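PDB 6O1W: DNA translocase coupling protein from Clostridium perfringens, which is a conjugation coupling protein of plasmid pCW3, related to the FtsK/SpoIIIE translocases, that probably binds ATP and DNA to move DNA during transfer. Local coordinates for residues G39-E44 against G90-P95; Q62-T65 against S70-S73; K96-D101 against V114-S119; K306-V311 against T315-L320; K324-F329 against T335-A340. One frame throughout, in Å; residues are numbered along the deposited sequence.

Contact 1 of 5, residues G39-E44 against G90-P95; sequences GTRIDE and GDAKIP. With BGC (beta-D-glucopyranose), chain D.
R41 reaches across to D91 and A92, and its guanidinium meets the two in different ways. NH1 presents its edge to the carboxylate in a salt bridge, with D91 OD1 3.0 Å from R41 NH1. The two flat groups are turned 31° apart, and the N-H points poorly at the oxygen, so the hydrogen bond within this pair is weak. D91 is the exposed partner, and this is the loose side of the contact. The tight side is the buried methyl of A92, wedged against the arginine from CB to NH1: it comes in obliquely, with A92 CB 3.5 Å from R41 NH1 and 4.0 Å from R41 CB. F118 packs on both R41 and A92. With CG anti to the carbonyl carbon (chi1 -64°), the arginine then bends twice along its length to bring NH1 to A92 and D91. A92 is the centre of an inverse gamma turn, and its methyl points toward R41. Further along the first segment, the I42 carbonyl oxygen accepts a hydrogen bond from O6 of a bound glucose at 2.7 Å, and E44 OE2 accepts one from the sugar O1 at 2.8 Å. D37, K318 and D319 bind the same sugar. The arrangement is thus a salt bridge between loops at the ends of the two inner strands, 43-48 and 82-89, of the four-stranded antiparallel sheet, beside a glucose pocket.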
# COMPACT_ATOMS: atom_id res chain seq x y z
N GLY A 39 -14.55 3.05 -5.57
CA GLY A 39 -13.52 2.32 -4.84
C GLY A 39 -13.07 3.02 -3.57
O GLY A 39 -13.01 2.40 -2.51
N THR A 40 -12.77 4.33 -3.65
CA THR A 40 -12.30 5.11 -2.49
C THR A 40 -13.42 5.62 -1.60
O THR A 40 -13.16 5.96 -0.45
CB THR A 40 -11.39 6.27 -2.91
OG1 THR A 40 -12.18 7.28 -3.55
CG2 THR A 40 -10.25 5.83 -3.84
N ARG A 41 -14.64 5.74 -2.15
CA ARG A 41 -15.84 6.27 -1.48
C ARG A 41 -15.67 7.77 -1.15
O ARG A 41 -16.28 8.30 -0.21
CB ARG A 41 -16.27 5.41 -0.27
CG ARG A 41 -16.69 4.00 -0.67
CD ARG A 41 -18.19 3.76 -0.52
NE ARG A 41 -18.45 2.61 0.34
CZ ARG A 41 -19.31 2.61 1.37
NH1 ARG A 41 -20.02 3.70 1.65
NH2 ARG A 41 -19.47 1.52 2.10
N ILE A 42 -14.86 8.47 -1.95
CA ILE A 42 -14.63 9.91 -1.82
C ILE A 42 -15.46 10.53 -2.95
O ILE A 42 -15.34 10.09 -4.10
CB ILE A 42 -13.13 10.31 -1.95
CG1 ILE A 42 -12.28 9.65 -0.84
CG2 ILE A 42 -12.97 11.85 -1.93
CD1 ILE A 42 -10.72 9.62 -1.19
N ASP A 43 -16.29 11.54 -2.60
CA ASP A 43 -17.19 12.27 -3.48
C ASP A 43 -16.68 13.67 -3.80
O ASP A 43 -16.02 14.28 -2.98
CB ASP A 43 -18.59 12.40 -2.83
CG ASP A 43 -19.21 11.09 -2.37
OD1 ASP A 43 -19.47 10.22 -3.22
OD2 ASP A 43 -19.43 10.93 -1.15
N GLU A 44 -17.03 14.18 -4.97
CA GLU A 44 -16.73 15.53 -5.42
C GLU A 44 -18.09 16.19 -5.63
O GLU A 44 -18.87 15.78 -6.51
CB GLU A 44 -15.89 15.51 -6.70
CG GLU A 44 -15.41 16.88 -7.14
CD GLU A 44 -15.01 16.96 -8.61
OE1 GLU A 44 -15.91 16.93 -9.47
OE2 GLU A 44 -13.79 17.05 -8.89
N GLY A 90 -21.07 9.85 5.87
CA GLY A 90 -21.01 9.32 7.24
C GLY A 90 -21.16 7.81 7.27
O GLY A 90 -20.70 7.16 8.22
N ASP A 91 -21.81 7.21 6.22
CA ASP A 91 -21.98 5.75 6.06
C ASP A 91 -20.69 5.01 5.62
O ASP A 91 -20.61 3.79 5.79
CB ASP A 91 -23.15 5.41 5.12
CG ASP A 91 -23.04 5.88 3.68
OD1 ASP A 91 -22.18 5.34 2.93
OD2 ASP A 91 -23.86 6.74 3.27
N ALA A 92 -19.73 5.73 5.00
CA ALA A 92 -18.46 5.17 4.52
C ALA A 92 -17.46 5.21 5.69
O ALA A 92 -16.58 6.08 5.75
CB ALA A 92 -17.94 5.95 3.31
N LYS A 93 -17.63 4.26 6.62
CA LYS A 93 -16.86 4.19 7.85
C LYS A 93 -15.68 3.21 7.79
O LYS A 93 -15.82 2.07 7.34
CB LYS A 93 -17.78 3.89 9.04
CG LYS A 93 -17.19 4.26 10.40
CD LYS A 93 -17.72 5.59 10.95
CE LYS A 93 -17.01 6.00 12.22
NZ LYS A 93 -17.53 7.28 12.77
N ILE A 94 -14.50 3.70 8.19
CA ILE A 94 -13.25 2.95 8.31
C ILE A 94 -12.53 3.54 9.52
O ILE A 94 -12.63 4.74 9.73
CB ILE A 94 -12.34 2.87 7.03
CG1 ILE A 94 -12.06 4.23 6.39
CG2 ILE A 94 -12.90 1.90 6.00
CD1 ILE A 94 -11.23 4.13 5.12
N PRO A 95 -11.77 2.74 10.32
CA PRO A 95 -11.10 3.32 11.49
C PRO A 95 -10.03 4.34 11.15
O PRO A 95 -9.54 4.38 10.02
CB PRO A 95 -10.51 2.09 12.19
CG PRO A 95 -11.23 0.91 11.64
CD PRO A 95 -11.53 1.29 10.23
C2 BGC D . -10.76 13.37 -8.29
C3 BGC D . -10.92 11.96 -8.85
C4 BGC D . -12.10 11.25 -8.19
C5 BGC D . -13.36 12.11 -8.27
C6 BGC D . -14.53 11.54 -7.50
C1 BGC D . -12.08 14.13 -8.37
O1 BGC D . -11.91 15.36 -7.74
O2 BGC D . -9.78 14.10 -9.02
O3 BGC D . -9.73 11.21 -8.61
O4 BGC D . -12.33 9.97 -8.78
O5 BGC D . -13.09 13.40 -7.69
O6 BGC D . -14.29 11.56 -6.10

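Contact 2 of 5, residues Q62-T65 against S70-S73; sequences QLQT and SIIS
L63 and Q64, on helix 60-67, pack against I71 in a helix-turn-strand unit: the chain leaves the helix and runs almost at once into strand 69-76, an outermost strand of the four-stranded antiparallel sheet. Backbone hydrogen bonds link that strand to its neighbour 82-89, and a classic beta bulge interrupts the pairing where I72 and S73 both face K86. Between the two segments themselves the clear interactions are apolar. I71 points its side chain at the helix, with CG1 anti to the carbonyl carbon (chi1 -70°) and CD1 extended beyond it, which carries the end of the longer branch to the L63 and Q64 side chains. There I71 CD1 sits 3.9 Å from L63 CB. L63 also packs on L19, and I71 on I85, which extends the apolar layer beyond the pair. The second kind of interaction uses the aliphatic part of a polar residue: the extended chain of Q64 crosses I71 obliquely, and Q64 CG lies 3.9 Å from I71 CD1.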
# COMPACT_ATOMS: atom_id res chain seq x y z
N GLN A 62 -20.83 22.67 10.62
CA GLN A 62 -22.29 22.55 10.47
C GLN A 62 -22.75 21.75 9.23
O GLN A 62 -23.70 20.96 9.34
CB GLN A 62 -23.00 23.91 10.51
CG GLN A 62 -24.53 23.75 10.48
CD GLN A 62 -25.04 23.10 11.74
OE1 GLN A 62 -24.76 23.55 12.85
NE2 GLN A 62 -25.78 22.02 11.61
N LEU A 63 -22.09 21.94 8.09
CA LEU A 63 -22.39 21.22 6.84
C LEU A 63 -22.11 19.74 6.98
O LEU A 63 -22.84 18.93 6.42
CB LEU A 63 -21.57 21.79 5.67
CG LEU A 63 -21.89 23.24 5.35
CD1 LEU A 63 -20.91 23.79 4.35
CD2 LEU A 63 -23.35 23.40 4.86
N GLN A 64 -21.06 19.37 7.75
CA GLN A 64 -20.78 17.96 8.00
C GLN A 64 -21.98 17.33 8.69
O GLN A 64 -22.40 16.27 8.28
CB GLN A 64 -19.55 17.79 8.88
CG GLN A 64 -18.25 18.01 8.15
CD GLN A 64 -17.05 17.63 8.99
OE1 GLN A 64 -17.07 17.63 10.24
NE2 GLN A 64 -15.99 17.29 8.33
N THR A 65 -22.51 17.97 9.72
CA THR A 65 -23.66 17.48 10.47
C THR A 65 -24.99 17.49 9.65
O THR A 65 -25.72 16.51 9.65
CB THR A 65 -23.77 18.26 11.77
OG1 THR A 65 -22.59 18.00 12.51
CG2 THR A 65 -24.97 17.85 12.60
N SER A 70 -18.08 13.76 6.06
CA SER A 70 -16.79 14.18 6.56
C SER A 70 -16.19 14.98 5.41
O SER A 70 -16.02 14.46 4.32
CB SER A 70 -15.90 12.98 6.83
OG SER A 70 -16.40 12.26 7.94
N ILE A 71 -15.91 16.24 5.64
CA ILE A 71 -15.37 17.09 4.60
C ILE A 71 -13.85 16.99 4.61
O ILE A 71 -13.25 17.31 5.62
CB ILE A 71 -15.91 18.55 4.73
CG1 ILE A 71 -17.43 18.59 4.37
CG2 ILE A 71 -15.07 19.52 3.85
CD1 ILE A 71 -18.21 19.95 4.74
N ILE A 72 -13.24 16.57 3.49
CA ILE A 72 -11.80 16.48 3.37
C ILE A 72 -11.29 17.88 3.06
O ILE A 72 -10.34 18.31 3.71
CB ILE A 72 -11.37 15.43 2.31
CG1 ILE A 72 -11.78 14.01 2.75
CG2 ILE A 72 -9.86 15.53 2.02
CD1 ILE A 72 -11.82 12.91 1.55
N SER A 73 -11.90 18.57 2.07
CA SER A 73 -11.52 19.93 1.67
C SER A 73 -12.66 20.64 0.96
O SER A 73 -13.60 20.00 0.47
CB SER A 73 -10.31 19.91 0.73
OG SER A 73 -10.62 19.28 -0.51

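Contact 3 of 5, residues K96-D101 against V114-S119; sequences KYLPWD and VGQTFS
L98 lays its two methyls over the backbone and side chain of strand 111-116 where G115 meets Q116. CD2 does most of the touching: L98 CD2 is 3.6 Å from Q116 N and 3.7 Å from Q116 CB, while the CA of G115 lies 4.0 Å from the same methyl. The backbone angles of G115 (phi 155°, psi -162°) belong to a region that glycine enters easily; a side chain here would press on the carbonyl oxygen of V114. The other methyl, L98 CD1, meets the amide oxygen Q116 OE1 at 3.7 Å. The two side chains cross at about a right angle, each with CG anti to its own nitrogen, that of L98 at chi1 -177°. L98 also packs on F341 and Q339, and main-chain hydrogen bonds of L98 and W100 to Y342 hold the loop. No hydrogen bond passes between the two segments, which implies that the join is one of van der Waals contact, and several main-chain groups of the strand likewise pair elsewhere: V114 with I122 and F341, G115 with I122.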
# COMPACT_ATOMS: atom_id res chain seq x y z
N LYS A 96 -9.67 5.17 12.13
CA LYS A 96 -8.62 6.19 11.98
C LYS A 96 -7.35 5.70 12.72
O LYS A 96 -6.30 6.35 12.68
CB LYS A 96 -9.09 7.55 12.50
CG LYS A 96 -10.27 8.13 11.73
CD LYS A 96 -10.45 9.62 12.04
CE LYS A 96 -11.44 10.27 11.10
NZ LYS A 96 -11.39 11.76 11.18
N TYR A 97 -7.50 4.56 13.41
CA TYR A 97 -6.46 3.86 14.14
C TYR A 97 -6.88 2.42 14.25
O TYR A 97 -8.01 2.13 14.65
CB TYR A 97 -6.23 4.46 15.53
CG TYR A 97 -5.13 3.78 16.32
CD1 TYR A 97 -3.82 3.74 15.84
CD2 TYR A 97 -5.39 3.18 17.55
CE1 TYR A 97 -2.80 3.13 16.57
CE2 TYR A 97 -4.38 2.58 18.29
CZ TYR A 97 -3.09 2.54 17.78
OH TYR A 97 -2.09 1.95 18.52
N LEU A 98 -5.98 1.50 13.88
CA LEU A 98 -6.28 0.08 13.87
C LEU A 98 -5.01 -0.66 14.29
O LEU A 98 -4.17 -0.99 13.45
CB LEU A 98 -6.74 -0.32 12.46
CG LEU A 98 -7.17 -1.72 12.21
CD1 LEU A 98 -8.51 -2.01 12.87
CD2 LEU A 98 -7.23 -1.97 10.72
N PRO A 99 -4.85 -0.88 15.62
CA PRO A 99 -3.64 -1.59 16.09
C PRO A 99 -3.60 -3.02 15.59
O PRO A 99 -4.64 -3.66 15.47
CB PRO A 99 -3.78 -1.55 17.62
CG PRO A 99 -5.24 -1.34 17.88
CD PRO A 99 -5.74 -0.51 16.75
N TRP A 100 -2.40 -3.53 15.32
CA TRP A 100 -2.22 -4.92 14.94
C TRP A 100 -2.59 -5.81 16.12
O TRP A 100 -2.41 -5.41 17.27
CB TRP A 100 -0.75 -5.20 14.55
CG TRP A 100 -0.46 -6.67 14.44
CD1 TRP A 100 0.20 -7.45 15.34
CD2 TRP A 100 -0.99 -7.57 13.45
NE1 TRP A 100 0.19 -8.77 14.94
CE2 TRP A 100 -0.55 -8.87 13.78
CE3 TRP A 100 -1.80 -7.40 12.31
CZ2 TRP A 100 -0.85 -9.98 12.99
CZ3 TRP A 100 -2.09 -8.50 11.53
CH2 TRP A 100 -1.65 -9.78 11.90
N ASP A 101 -3.08 -7.01 15.84
CA ASP A 101 -3.38 -8.02 16.85
C ASP A 101 -3.17 -9.40 16.20
O ASP A 101 -3.61 -9.62 15.08
CB ASP A 101 -4.79 -7.84 17.41
CG ASP A 101 -5.09 -8.70 18.62
OD1 ASP A 101 -5.02 -9.95 18.50
OD2 ASP A 101 -5.41 -8.13 19.68
N VAL A 114 -3.73 -6.82 5.57
CA VAL A 114 -2.99 -5.56 5.70
C VAL A 114 -3.78 -4.43 6.43
O VAL A 114 -3.18 -3.42 6.79
CB VAL A 114 -2.40 -5.07 4.36
CG1 VAL A 114 -1.32 -6.04 3.88
CG2 VAL A 114 -3.47 -4.89 3.31
N GLY A 115 -5.07 -4.63 6.65
CA GLY A 115 -5.90 -3.65 7.33
C GLY A 115 -7.37 -3.73 7.00
O GLY A 115 -7.84 -4.73 6.46
N GLN A 116 -8.11 -2.64 7.31
CA GLN A 116 -9.56 -2.59 7.16
C GLN A 116 -10.08 -1.65 6.12
O GLN A 116 -9.70 -0.49 6.12
CB GLN A 116 -10.20 -2.20 8.51
CG GLN A 116 -11.64 -2.68 8.65
CD GLN A 116 -12.24 -2.36 9.99
OE1 GLN A 116 -11.67 -2.61 11.05
NE2 GLN A 116 -13.43 -1.82 9.97
N THR A 117 -11.03 -2.14 5.29
CA THR A 117 -11.72 -1.35 4.28
C THR A 117 -13.21 -1.19 4.74
O THR A 117 -13.52 -1.47 5.89
CB THR A 117 -11.48 -1.89 2.84
OG1 THR A 117 -11.89 -0.88 1.91
CG2 THR A 117 -12.22 -3.20 2.56
N PHE A 118 -14.10 -0.68 3.86
CA PHE A 118 -15.52 -0.42 4.18
C PHE A 118 -16.31 -1.68 4.54
O PHE A 118 -17.03 -1.67 5.53
CB PHE A 118 -16.21 0.36 3.04
CG PHE A 118 -15.45 1.61 2.67
CD1 PHE A 118 -15.52 2.75 3.46
CD2 PHE A 118 -14.61 1.63 1.57
CE1 PHE A 118 -14.79 3.90 3.14
CE2 PHE A 118 -13.85 2.77 1.26
CZ PHE A 118 -13.95 3.90 2.04
N SER A 119 -16.16 -2.75 3.74
CA SER A 119 -16.79 -4.05 3.94
C SER A 119 -15.67 -5.08 4.09
O SER A 119 -15.13 -5.54 3.08
CB SER A 119 -17.68 -4.42 2.75
OG SER A 119 -18.69 -3.45 2.52

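Contact 4 of 5, residues K306-V311 against T315-L320; sequences KASEIV and TKAKDL. With BGC (beta-D-glucopyranose), chain D.
This is a short-range contact between a helix and the turn that follows it: helix 305-312 meets the 3-10 segment 316-318, just ahead of strand 326-331 and next to a bound glucose. Its one direct hydrogen bond runs from A317 N to S308 OG, 3.1 Å long and nearly straight at 161°. The hydroxyl, trans to the serine nitrogen (chi1 176°), is also hydrogen-bonded to the N314 carbonyl, so a single oxygen pins both the turn and the link leading into it. The A317 methyl also packs on the serine methylene, A317 CB lying 3.7 Å from S308 CB. On the outer side E309 and T315 run alongside one another, pointing the same way, with E309 OE2 3.6 Å from T315 CG2. The turn supplies part of the sugar site, which D37, I42 and E44 complete. K318 NZ donates to T315 O, from well above the carbonyl plane, and to T315 OG1 at 2.9 Å. It also makes a salt bridge with D319 OD1 at 3.0 Å, on the syn side of the carboxylate, and donates to the glucose O2 at 3.0 Å, so four oxygens share its three N-H groups. D319 OD2 accepts from the glucose O3 at 2.9 Å, and K316 pairs with D37. Such a network implies that K318 and D319 hold each other in place and probably stay charged, offering the sugar a donor and an acceptor.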
# COMPACT_ATOMS: atom_id res chain seq x y z
N LYS A 306 1.77 13.14 -10.41
CA LYS A 306 2.78 12.29 -11.06
C LYS A 306 3.22 11.11 -10.16
O LYS A 306 3.33 9.98 -10.64
CB LYS A 306 3.99 13.15 -11.49
CG LYS A 306 5.08 12.38 -12.25
CD LYS A 306 5.08 12.67 -13.74
CE LYS A 306 5.94 11.69 -14.51
NZ LYS A 306 7.40 11.93 -14.32
N ALA A 307 3.44 11.38 -8.86
CA ALA A 307 3.84 10.41 -7.82
C ALA A 307 2.79 9.30 -7.69
O ALA A 307 3.15 8.11 -7.58
CB ALA A 307 4.03 11.13 -6.49
N SER A 308 1.48 9.68 -7.70
CA SER A 308 0.36 8.74 -7.64
C SER A 308 0.31 7.89 -8.93
O SER A 308 0.04 6.69 -8.84
CB SER A 308 -0.97 9.48 -7.49
OG SER A 308 -2.07 8.58 -7.52
N GLU A 309 0.51 8.52 -10.14
CA GLU A 309 0.51 7.81 -11.44
C GLU A 309 1.64 6.80 -11.55
O GLU A 309 1.45 5.73 -12.13
CB GLU A 309 0.57 8.79 -12.62
CG GLU A 309 -0.79 9.35 -12.99
CD GLU A 309 -0.81 10.30 -14.17
OE1 GLU A 309 0.28 10.74 -14.62
OE2 GLU A 309 -1.92 10.62 -14.65
N ILE A 310 2.82 7.13 -11.00
CA ILE A 310 3.95 6.19 -11.02
C ILE A 310 3.58 4.90 -10.24
O ILE A 310 3.83 3.80 -10.73
CB ILE A 310 5.25 6.86 -10.49
CG1 ILE A 310 5.77 7.92 -11.49
CG2 ILE A 310 6.34 5.80 -10.23
CD1 ILE A 310 6.54 9.10 -10.87
N VAL A 311 2.94 5.05 -9.05
CA VAL A 311 2.57 3.92 -8.20
C VAL A 311 1.35 3.15 -8.71
O VAL A 311 1.40 1.93 -8.84
CB VAL A 311 2.38 4.36 -6.72
CG1 VAL A 311 1.93 3.20 -5.83
CG2 VAL A 311 3.64 5.01 -6.17
N THR A 315 -4.47 9.10 -10.43
CA THR A 315 -4.10 10.23 -9.57
C THR A 315 -4.81 10.21 -8.21
O THR A 315 -4.83 11.24 -7.53
CB THR A 315 -4.47 11.54 -10.32
OG1 THR A 315 -5.89 11.60 -10.43
CG2 THR A 315 -3.82 11.66 -11.72
N LYS A 316 -5.40 9.08 -7.80
CA LYS A 316 -6.20 8.99 -6.57
C LYS A 316 -5.45 9.18 -5.25
O LYS A 316 -6.12 9.49 -4.25
CB LYS A 316 -7.01 7.69 -6.52
CG LYS A 316 -7.95 7.50 -7.70
CD LYS A 316 -8.59 6.10 -7.63
CE LYS A 316 -9.21 5.66 -8.93
NZ LYS A 316 -10.32 6.56 -9.33
N ALA A 317 -4.11 9.00 -5.20
CA ALA A 317 -3.39 9.22 -3.92
C ALA A 317 -3.46 10.71 -3.47
O ALA A 317 -3.30 10.99 -2.29
CB ALA A 317 -1.95 8.73 -4.02
N LYS A 318 -3.77 11.63 -4.39
CA LYS A 318 -3.90 13.06 -4.04
C LYS A 318 -5.23 13.37 -3.31
O LYS A 318 -5.37 14.44 -2.73
CB LYS A 318 -3.71 13.94 -5.31
CG LYS A 318 -5.00 14.15 -6.13
CD LYS A 318 -4.77 14.42 -7.63
CE LYS A 318 -6.09 14.56 -8.40
NZ LYS A 318 -6.96 13.34 -8.35
N ASP A 319 -6.21 12.44 -3.36
CA ASP A 319 -7.56 12.62 -2.80
C ASP A 319 -7.69 12.12 -1.37
O ASP A 319 -8.72 12.37 -0.74
CB ASP A 319 -8.59 11.82 -3.63
CG ASP A 319 -8.53 11.97 -5.13
OD1 ASP A 319 -8.19 13.07 -5.59
OD2 ASP A 319 -8.86 11.00 -5.84
N LEU A 320 -6.75 11.27 -0.92
CA LEU A 320 -6.87 10.68 0.41
C LEU A 320 -7.00 11.72 1.53
O LEU A 320 -6.33 12.73 1.45
CB LEU A 320 -5.64 9.79 0.71
CG LEU A 320 -5.63 8.37 0.11
CD1 LEU A 320 -4.27 7.70 0.38
CD2 LEU A 320 -6.77 7.51 0.68
C2 BGC D . -10.76 13.37 -8.29
C3 BGC D . -10.92 11.96 -8.85
C4 BGC D . -12.10 11.25 -8.19
C5 BGC D . -13.36 12.11 -8.27
C6 BGC D . -14.53 11.54 -7.50
C1 BGC D . -12.08 14.13 -8.37
O1 BGC D . -11.91 15.36 -7.74
O2 BGC D . -9.78 14.10 -9.02
O3 BGC D . -9.73 11.21 -8.61
O4 BGC D . -12.33 9.97 -8.78
O5 BGC D . -13.09 13.40 -7.69
O6 BGC D . -14.29 11.56 -6.10

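Contact 5 of 5, residues K324-F329 against T335-A340; sequences KGRFLF and TVQFQA. With BGC (beta-D-glucopyranose), chain C.
Strands 326-329 and 335-340 run antiparallel, their directions 153° apart, with F327-F338 and F329-V336 as the hydrogen-bonded pairs and R326-Q339 and L328-Q337 as the non-hydrogen-bonded ones. On the face bearing R326, L328, Q337 and Q339, polar groups interlock. R326 NE donates to Q339 OE1 at 2.8 Å, tilted from the guanidinium plane, and the two flat groups stand nearly perpendicular (85°). The other end of that amide, Q339 NE2, donates to a lone pair of K324 O at 2.9 Å, in plane with both groups, fixing the amide from both ends. R326 NH2 goes on to P95 O. Nearer the turn, L328 CB touches T335 CG2 at 3.8 Å. The other face, with F327, F329, F338 and V336, is apolar. F338, with CG between N and the carbonyl carbon (chi1 81°), reaches toward the neighbouring strand, its ring edge turned to the backbone at L328 and F329: F338 CE1 is 3.5 Å from F327 CB, and F338 CD1 is 3.7 Å from F329 CB. F327 CD1 rests on A340 CB at 3.8 Å. F329 and V336 also line the pocket of another bound glucose. This is a beta hairpin in the central mixed sheet of a P-loop ATPase domain, bringing F327 close to G141 and K142 and ending at A340, part of the ATP site in another structure of this protein, though no nucleotide is bound here.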
# COMPACT_ATOMS: atom_id res chain seq x y z
N LYS A 324 -3.23 9.31 9.51
CA LYS A 324 -2.07 8.42 9.59
C LYS A 324 -2.54 6.96 9.44
O LYS A 324 -3.51 6.53 10.09
CB LYS A 324 -1.29 8.61 10.91
CG LYS A 324 0.15 8.10 10.81
CD LYS A 324 0.90 8.24 12.14
CE LYS A 324 2.21 7.47 12.17
NZ LYS A 324 2.01 5.99 12.13
N GLY A 325 -1.83 6.23 8.57
CA GLY A 325 -2.12 4.84 8.28
C GLY A 325 -3.23 4.62 7.27
O GLY A 325 -3.64 3.48 7.04
N ARG A 326 -3.72 5.69 6.65
CA ARG A 326 -4.77 5.59 5.63
C ARG A 326 -4.12 5.43 4.25
O ARG A 326 -3.25 6.21 3.87
CB ARG A 326 -5.69 6.81 5.69
CG ARG A 326 -6.92 6.71 4.79
CD ARG A 326 -7.82 5.55 5.18
NE ARG A 326 -8.38 5.66 6.54
CZ ARG A 326 -9.34 6.50 6.91
NH1 ARG A 326 -9.84 7.37 6.04
NH2 ARG A 326 -9.82 6.48 8.15
N PHE A 327 -4.49 4.38 3.53
CA PHE A 327 -3.84 4.10 2.25
C PHE A 327 -4.83 3.75 1.19
O PHE A 327 -5.98 3.44 1.50
CB PHE A 327 -2.90 2.87 2.44
CG PHE A 327 -1.59 3.15 3.11
CD1 PHE A 327 -1.50 3.20 4.50
CD2 PHE A 327 -0.45 3.42 2.37
CE1 PHE A 327 -0.30 3.54 5.12
CE2 PHE A 327 0.76 3.72 2.99
CZ PHE A 327 0.83 3.80 4.36
N LEU A 328 -4.33 3.69 -0.06
CA LEU A 328 -4.99 3.10 -1.22
C LEU A 328 -4.39 1.71 -1.50
O LEU A 328 -3.17 1.52 -1.46
CB LEU A 328 -4.87 3.96 -2.48
CG LEU A 328 -5.56 5.34 -2.40
CD1 LEU A 328 -5.24 6.14 -3.60
CD2 LEU A 328 -7.06 5.20 -2.27
N PHE A 329 -5.25 0.77 -1.80
CA PHE A 329 -4.89 -0.59 -2.18
C PHE A 329 -5.32 -0.77 -3.63
O PHE A 329 -6.49 -0.56 -3.96
CB PHE A 329 -5.64 -1.62 -1.31
CG PHE A 329 -5.33 -3.07 -1.64
CD1 PHE A 329 -4.23 -3.71 -1.09
CD2 PHE A 329 -6.18 -3.81 -2.47
CE1 PHE A 329 -3.97 -5.06 -1.38
CE2 PHE A 329 -5.94 -5.16 -2.73
CZ PHE A 329 -4.82 -5.77 -2.20
N THR A 335 -9.05 0.37 -7.26
CA THR A 335 -8.30 1.08 -6.21
C THR A 335 -9.25 1.34 -5.06
O THR A 335 -10.24 2.04 -5.25
CB THR A 335 -7.67 2.41 -6.74
OG1 THR A 335 -6.85 2.14 -7.87
CG2 THR A 335 -6.83 3.12 -5.67
N VAL A 336 -8.98 0.79 -3.88
CA VAL A 336 -9.86 1.00 -2.73
C VAL A 336 -9.12 1.68 -1.58
O VAL A 336 -7.91 1.50 -1.43
CB VAL A 336 -10.62 -0.28 -2.26
CG1 VAL A 336 -11.35 -0.97 -3.43
CG2 VAL A 336 -9.70 -1.26 -1.55
N GLN A 337 -9.85 2.41 -0.74
CA GLN A 337 -9.28 3.07 0.42
C GLN A 337 -9.37 2.08 1.60
O GLN A 337 -10.35 1.36 1.74
CB GLN A 337 -10.08 4.39 0.71
CG GLN A 337 -9.53 5.19 1.87
CD GLN A 337 -10.21 6.52 2.16
OE1 GLN A 337 -11.20 6.97 1.56
NE2 GLN A 337 -9.67 7.19 3.13
N PHE A 338 -8.33 2.04 2.44
CA PHE A 338 -8.33 1.19 3.63
C PHE A 338 -7.43 1.80 4.70
O PHE A 338 -6.52 2.58 4.35
CB PHE A 338 -7.86 -0.26 3.31
CG PHE A 338 -6.36 -0.47 3.23
CD1 PHE A 338 -5.66 -0.11 2.08
CD2 PHE A 338 -5.66 -1.07 4.28
CE1 PHE A 338 -4.28 -0.35 1.99
CE2 PHE A 338 -4.29 -1.30 4.19
CZ PHE A 338 -3.60 -0.91 3.05
N GLN A 339 -7.65 1.38 5.97
CA GLN A 339 -6.83 1.74 7.12
C GLN A 339 -5.88 0.59 7.38
O GLN A 339 -6.33 -0.52 7.66
CB GLN A 339 -7.69 1.99 8.39
CG GLN A 339 -6.90 2.55 9.61
CD GLN A 339 -6.25 3.90 9.38
OE1 GLN A 339 -6.71 4.72 8.57
NE2 GLN A 339 -5.15 4.17 10.07
N ALA A 340 -4.59 0.86 7.31
CA ALA A 340 -3.54 -0.12 7.55
C ALA A 340 -3.36 -0.35 9.03
O ALA A 340 -3.50 0.59 9.82
CB ALA A 340 -2.23 0.39 6.95
C2 BGC C . -10.38 -6.38 -2.12
C3 BGC C . -11.17 -6.53 -0.83
C4 BGC C . -11.30 -8.00 -0.47
C5 BGC C . -9.92 -8.54 -0.09
C6 BGC C . -9.79 -10.04 -0.20
C1 BGC C . -9.23 -7.39 -2.20
O1 BGC C . -9.55 -8.37 -3.12
O2 BGC C . -9.86 -5.06 -2.25
O3 BGC C . -12.46 -5.93 -0.96
O4 BGC C . -12.20 -8.20 0.62
O5 BGC C . -8.89 -7.93 -0.90
O6 BGC C . -9.68 -10.52 -1.54

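In the fold
Contact 2 is nested inside the loop closed by contact 1, and contacts 3, 4 and 5 follow in turn along the chain. Contacts 1 and 2, with centres 12 Å apart, belong to the small antiparallel sheet and touch through I42 and I72. Contacts 3 and 5, about 9 Å apart between centres, share the large mixed sheet, where strands 111-116 and 334-340 are neighbours. Contact 4 sits 13 Å from contact 5 between centres and packs on L328, on the face it shares with R326. Contact 1 joins the two parts: P95 meets R326, I42 packs on D319, and the glucose lies between contacts 1 and 4. The antiparallel sheet is thereby fastened to the FtsK-like ATPase domain.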